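Local structure of carbamate kinase (Mycoplasma penetrans, 4AXS) at residues 52-57 with 62-67; 66-71 with 105-110. The protein probably acts as a carbamate kinase of the amino acid kinase family, transferring phosphate between carbamoyl phosphate and ADP at the end of the arginine deiminase pathway. All coordinates share one frame; numbering follows the deposited sequence.

Contact 1. Residues 52-57 with 62-67; sequences AKIAAL and HEVIVG
Ile54 meets Val64 and Val66, a worked case of how a helix seats on the strand that follows it. From its CB, Ile54 splits into two arms. With chi1 at -73°, CG1 sits beside the backbone N and CG2 anti to it. The short branch CG2 lies 3.8 Å from Val64 CG1, the two side chains crossing obliquely. The longer arm runs through CG1, 4.1 Å from the same Val64 CG1, and ends in CD1, which meets the fork of Val66 tip to tip, 3.7 Å from CG2 and 3.8 Å from CG1. One turn on, Leu57 crosses Val64 at about a right angle, its CB 3.6 Å from Val64 CG2. Where the chain turns back, His62 N donates to Leu57 O at 3.1 Å, a bent bond (140° at the hydrogen). Helix and strand run nearly antiparallel, at 161°, with axes 9.4 Å apart, and form the second half of a beta-alpha-beta crossover from strand 27-31. Strand 64-68 lies between strand 27-31, its parallel partner through Ile65, and the segment holding Cys206 and Val208, bonded to Val66; Ile29 touches Leu57 and Val64, while helix 96-121 adds Ile115 against Ile54 and Met111 against Val66.

Contact 2. Residues 66-71 with 105-110; sequences VGHGNG and GYIGYH. With SO4 (sulfate ion), chain B.
Ile107 presses its CG2 methyl onto the His68 ring, and this CH-pi contact shows how a helix can hold an imidazole through its face while the ring edge remains available for hydrogen bonds. The methyl stands 3.5 Å from the ring centroid and 14° off the normal, almost centrally over one face. The other branch of Ile107 ends in CD1, 3.6 Å from His68 CE1. In the plane of the ring, ND1 donates to Gly69 O at 2.8 Å in a nearly straight bond (170°), although it approaches from above the carbonyl plane. With chi1 at 68°, CG of His68 sits between the backbone N and the carbonyl carbon, and the ring folds toward the residue that follows. NE2 is bonded to Tyr130 OH, which further limits rotation.

Beyond this packed ring the contact thins. Asn70 adds only CB, 3.9 Å from Ile107 CD1, and its amide ND2 instead bonds Ser103 OG. Asn70 is the N-cap residue of helix 71-83, without a capping bond from its side chain, and the anion lies near that helix start: the exposed Gly71 donates a weak bond of 3.5 Å from its N to sulfate O1, joined by Gly33 N and Lys232 NZ. Because ND1 is the donor toward Gly69 O, it carries a proton; the bond fixes the ring against that carbonyl, next to the glycine-rich turn whose backbone borders the anion, Gly69 CA lying 3.2 Å from sulfate O2.

Overall arrangement
The two contacts follow one strand from its start to its far end. Contact 1 seats the beginning of strand 64-68 against the preceding helix, and contact 2 takes over where the strand opens into a glycine-rich turn; Val66 and Gly67 belong to both, and the centres lie about 15 Å apart. Helix 96-121 spans the pair, touching Val66 as well as His68. Contact 1 is apolar packing apart from one backbone bond, whereas contact 2 reaches a bound sulfate, probably from the crystallisation liquor. An anion held by main-chain N-H groups and a lysine is consistent with a phosphate subsite of this kinase family.

Contact 1. Residues 52-57 with 62-67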
# COMPACT_ATOMS: atom_id res chain seq x y z
N ALA A 52 11.48 16.58 -3.03
CA ALA A 52 12.71 17.29 -3.38
C ALA A 52 13.65 17.43 -2.16
O ALA A 52 14.85 17.18 -2.27
CB ALA A 52 12.39 18.64 -4.00
N LYS A 53 13.09 17.82 -1.01
CA LYS A 53 13.90 17.87 0.21
C LYS A 53 14.47 16.49 0.54
O LYS A 53 15.65 16.38 0.90
CB LYS A 53 13.10 18.42 1.40
CG LYS A 53 12.29 19.69 1.15
CD LYS A 53 13.10 20.98 1.18
CE LYS A 53 12.18 22.17 1.49
NZ LYS A 53 12.68 23.51 1.04
N ILE A 54 13.66 15.44 0.43
CA ILE A 54 14.15 14.09 0.72
C ILE A 54 15.24 13.68 -0.26
O ILE A 54 16.24 13.06 0.12
CB ILE A 54 13.02 13.03 0.71
CG1 ILE A 54 12.15 13.17 1.96
CG2 ILE A 54 13.61 11.63 0.67
CD1 ILE A 54 10.74 12.70 1.80
N ALA A 55 15.06 14.03 -1.53
CA ALA A 55 16.06 13.73 -2.54
C ALA A 55 17.42 14.29 -2.11
O ALA A 55 18.42 13.56 -2.09
CB ALA A 55 15.64 14.29 -3.88
N ALA A 56 17.45 15.57 -1.75
CA ALA A 56 18.70 16.28 -1.46
C ALA A 56 19.54 15.68 -0.33
O ALA A 56 20.77 15.78 -0.35
CB ALA A 56 18.44 17.76 -1.19
N LEU A 57 18.88 15.06 0.64
CA LEU A 57 19.59 14.41 1.74
C LEU A 57 20.24 13.12 1.27
O LEU A 57 21.35 12.78 1.69
CB LEU A 57 18.64 14.13 2.91
CG LEU A 57 17.99 15.33 3.60
CD1 LEU A 57 16.99 14.86 4.63
CD2 LEU A 57 19.03 16.24 4.24
N HIS A 62 23.11 10.83 3.31
CA HIS A 62 22.17 10.35 4.33
C HIS A 62 21.23 9.24 3.84
O HIS A 62 20.87 9.18 2.66
CB HIS A 62 21.35 11.50 4.90
CG HIS A 62 22.18 12.61 5.48
ND1 HIS A 62 22.88 12.47 6.66
CD2 HIS A 62 22.42 13.86 5.04
CE1 HIS A 62 23.52 13.60 6.92
NE2 HIS A 62 23.26 14.46 5.95
N GLU A 63 20.84 8.38 4.78
CA GLU A 63 19.76 7.43 4.57
C GLU A 63 18.48 8.07 5.10
O GLU A 63 18.38 8.37 6.28
CB GLU A 63 20.02 6.13 5.36
CG GLU A 63 21.38 5.48 5.14
CD GLU A 63 21.84 4.70 6.36
OE1 GLU A 63 22.31 5.34 7.33
OE2 GLU A 63 21.72 3.45 6.36
N VAL A 64 17.50 8.29 4.22
CA VAL A 64 16.22 8.87 4.63
C VAL A 64 15.12 7.82 4.63
O VAL A 64 14.71 7.33 3.57
CB VAL A 64 15.79 10.06 3.72
CG1 VAL A 64 14.49 10.67 4.24
CG2 VAL A 64 16.88 11.11 3.63
N ILE A 65 14.65 7.48 5.82
CA ILE A 65 13.46 6.66 5.99
C ILE A 65 12.26 7.60 6.01
O ILE A 65 12.22 8.55 6.79
CB ILE A 65 13.52 5.90 7.30
CG1 ILE A 65 14.71 4.93 7.31
CG2 ILE A 65 12.21 5.14 7.54
CD1 ILE A 65 16.08 5.58 7.35
N VAL A 66 11.27 7.34 5.16
CA VAL A 66 10.17 8.29 5.02
C VAL A 66 8.84 7.80 5.60
O VAL A 66 8.52 6.61 5.54
CB VAL A 66 9.98 8.72 3.56
CG1 VAL A 66 8.91 9.78 3.47
CG2 VAL A 66 11.30 9.24 3.01
N GLY A 67 8.08 8.74 6.18
CA GLY A 67 6.80 8.45 6.81
C GLY A 67 5.85 9.62 6.66
O GLY A 67 6.25 10.69 6.23

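Contact 2. Residues 66-71 with 105-110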
# COMPACT_ATOMS: atom_id res chain seq x y z
N VAL A 66 11.27 7.34 5.16
CA VAL A 66 10.17 8.29 5.02
C VAL A 66 8.84 7.80 5.60
O VAL A 66 8.52 6.61 5.54
CB VAL A 66 9.98 8.72 3.56
CG1 VAL A 66 8.91 9.78 3.47
CG2 VAL A 66 11.30 9.24 3.01
N GLY A 67 8.08 8.74 6.18
CA GLY A 67 6.80 8.45 6.81
C GLY A 67 5.85 9.62 6.66
O GLY A 67 6.25 10.69 6.23
N HIS A 68 4.58 9.42 7.02
CA HIS A 68 3.56 10.44 6.81
C HIS A 68 2.30 10.16 7.62
O HIS A 68 2.00 9.01 7.93
CB HIS A 68 3.18 10.54 5.33
CG HIS A 68 2.45 9.33 4.82
ND1 HIS A 68 1.09 9.18 4.94
CD2 HIS A 68 2.91 8.23 4.18
CE1 HIS A 68 0.73 8.02 4.41
NE2 HIS A 68 1.82 7.43 3.94
N GLY A 69 1.56 11.22 7.94
CA GLY A 69 0.30 11.08 8.63
C GLY A 69 -0.82 10.97 7.62
O GLY A 69 -0.57 10.97 6.41
N ASN A 70 -2.06 10.89 8.11
CA ASN A 70 -3.20 10.67 7.23
C ASN A 70 -4.54 11.15 7.78
O ASN A 70 -5.59 10.70 7.33
CB ASN A 70 -3.30 9.20 6.88
CG ASN A 70 -3.91 8.38 7.99
OD1 ASN A 70 -3.85 8.76 9.18
ND2 ASN A 70 -4.51 7.23 7.63
N GLY A 71 -4.50 12.06 8.75
CA GLY A 71 -5.71 12.57 9.36
C GLY A 71 -6.76 12.95 8.33
O GLY A 71 -7.85 12.38 8.29
N GLY A 105 -2.39 3.51 0.56
CA GLY A 105 -2.13 3.26 -0.84
C GLY A 105 -2.46 4.48 -1.68
O GLY A 105 -1.90 4.70 -2.76
N TYR A 106 -3.39 5.29 -1.17
CA TYR A 106 -3.69 6.54 -1.84
C TYR A 106 -2.48 7.47 -1.68
O TYR A 106 -1.95 7.97 -2.67
CB TYR A 106 -4.98 7.14 -1.26
CG TYR A 106 -5.21 8.61 -1.57
CD1 TYR A 106 -5.08 9.09 -2.87
CD2 TYR A 106 -5.57 9.50 -0.56
CE1 TYR A 106 -5.30 10.43 -3.15
CE2 TYR A 106 -5.79 10.84 -0.83
CZ TYR A 106 -5.65 11.30 -2.14
OH TYR A 106 -5.86 12.62 -2.42
N ILE A 107 -2.00 7.63 -0.46
CA ILE A 107 -0.86 8.51 -0.25
C ILE A 107 0.46 7.90 -0.75
O ILE A 107 1.30 8.61 -1.30
CB ILE A 107 -0.73 8.92 1.23
CG1 ILE A 107 -1.99 9.67 1.69
CG2 ILE A 107 0.51 9.77 1.44
CD1 ILE A 107 -2.32 9.48 3.15
N GLY A 108 0.64 6.60 -0.54
CA GLY A 108 1.90 5.98 -0.90
C GLY A 108 2.15 6.12 -2.39
O GLY A 108 3.28 6.27 -2.85
N TYR A 109 1.07 6.08 -3.14
CA TYR A 109 1.14 6.28 -4.57
C TYR A 109 1.74 7.65 -4.92
O TYR A 109 2.71 7.74 -5.70
CB TYR A 109 -0.24 6.09 -5.19
CG TYR A 109 -0.41 6.71 -6.55
CD1 TYR A 109 0.52 6.50 -7.56
CD2 TYR A 109 -1.53 7.47 -6.84
CE1 TYR A 109 0.35 7.06 -8.83
CE2 TYR A 109 -1.72 8.02 -8.09
CZ TYR A 109 -0.78 7.82 -9.08
OH TYR A 109 -0.98 8.39 -10.31
N HIS A 110 1.18 8.71 -4.35
CA HIS A 110 1.67 10.06 -4.65
C HIS A 110 3.13 10.25 -4.19
O HIS A 110 3.96 10.76 -4.93
CB HIS A 110 0.77 11.12 -4.04
CG HIS A 110 -0.47 11.38 -4.85
ND1 HIS A 110 -1.69 11.69 -4.26
CD2 HIS A 110 -0.68 11.42 -6.18
CE1 HIS A 110 -2.59 11.88 -5.20
NE2 HIS A 110 -2.01 11.72 -6.38
S SO4 B . -1.59 13.95 11.15
O1 SO4 B . -2.51 12.85 11.47
O2 SO4 B . -1.14 13.74 9.78
O3 SO4 B . -2.24 15.27 11.24
O4 SO4 B . -0.47 13.99 12.10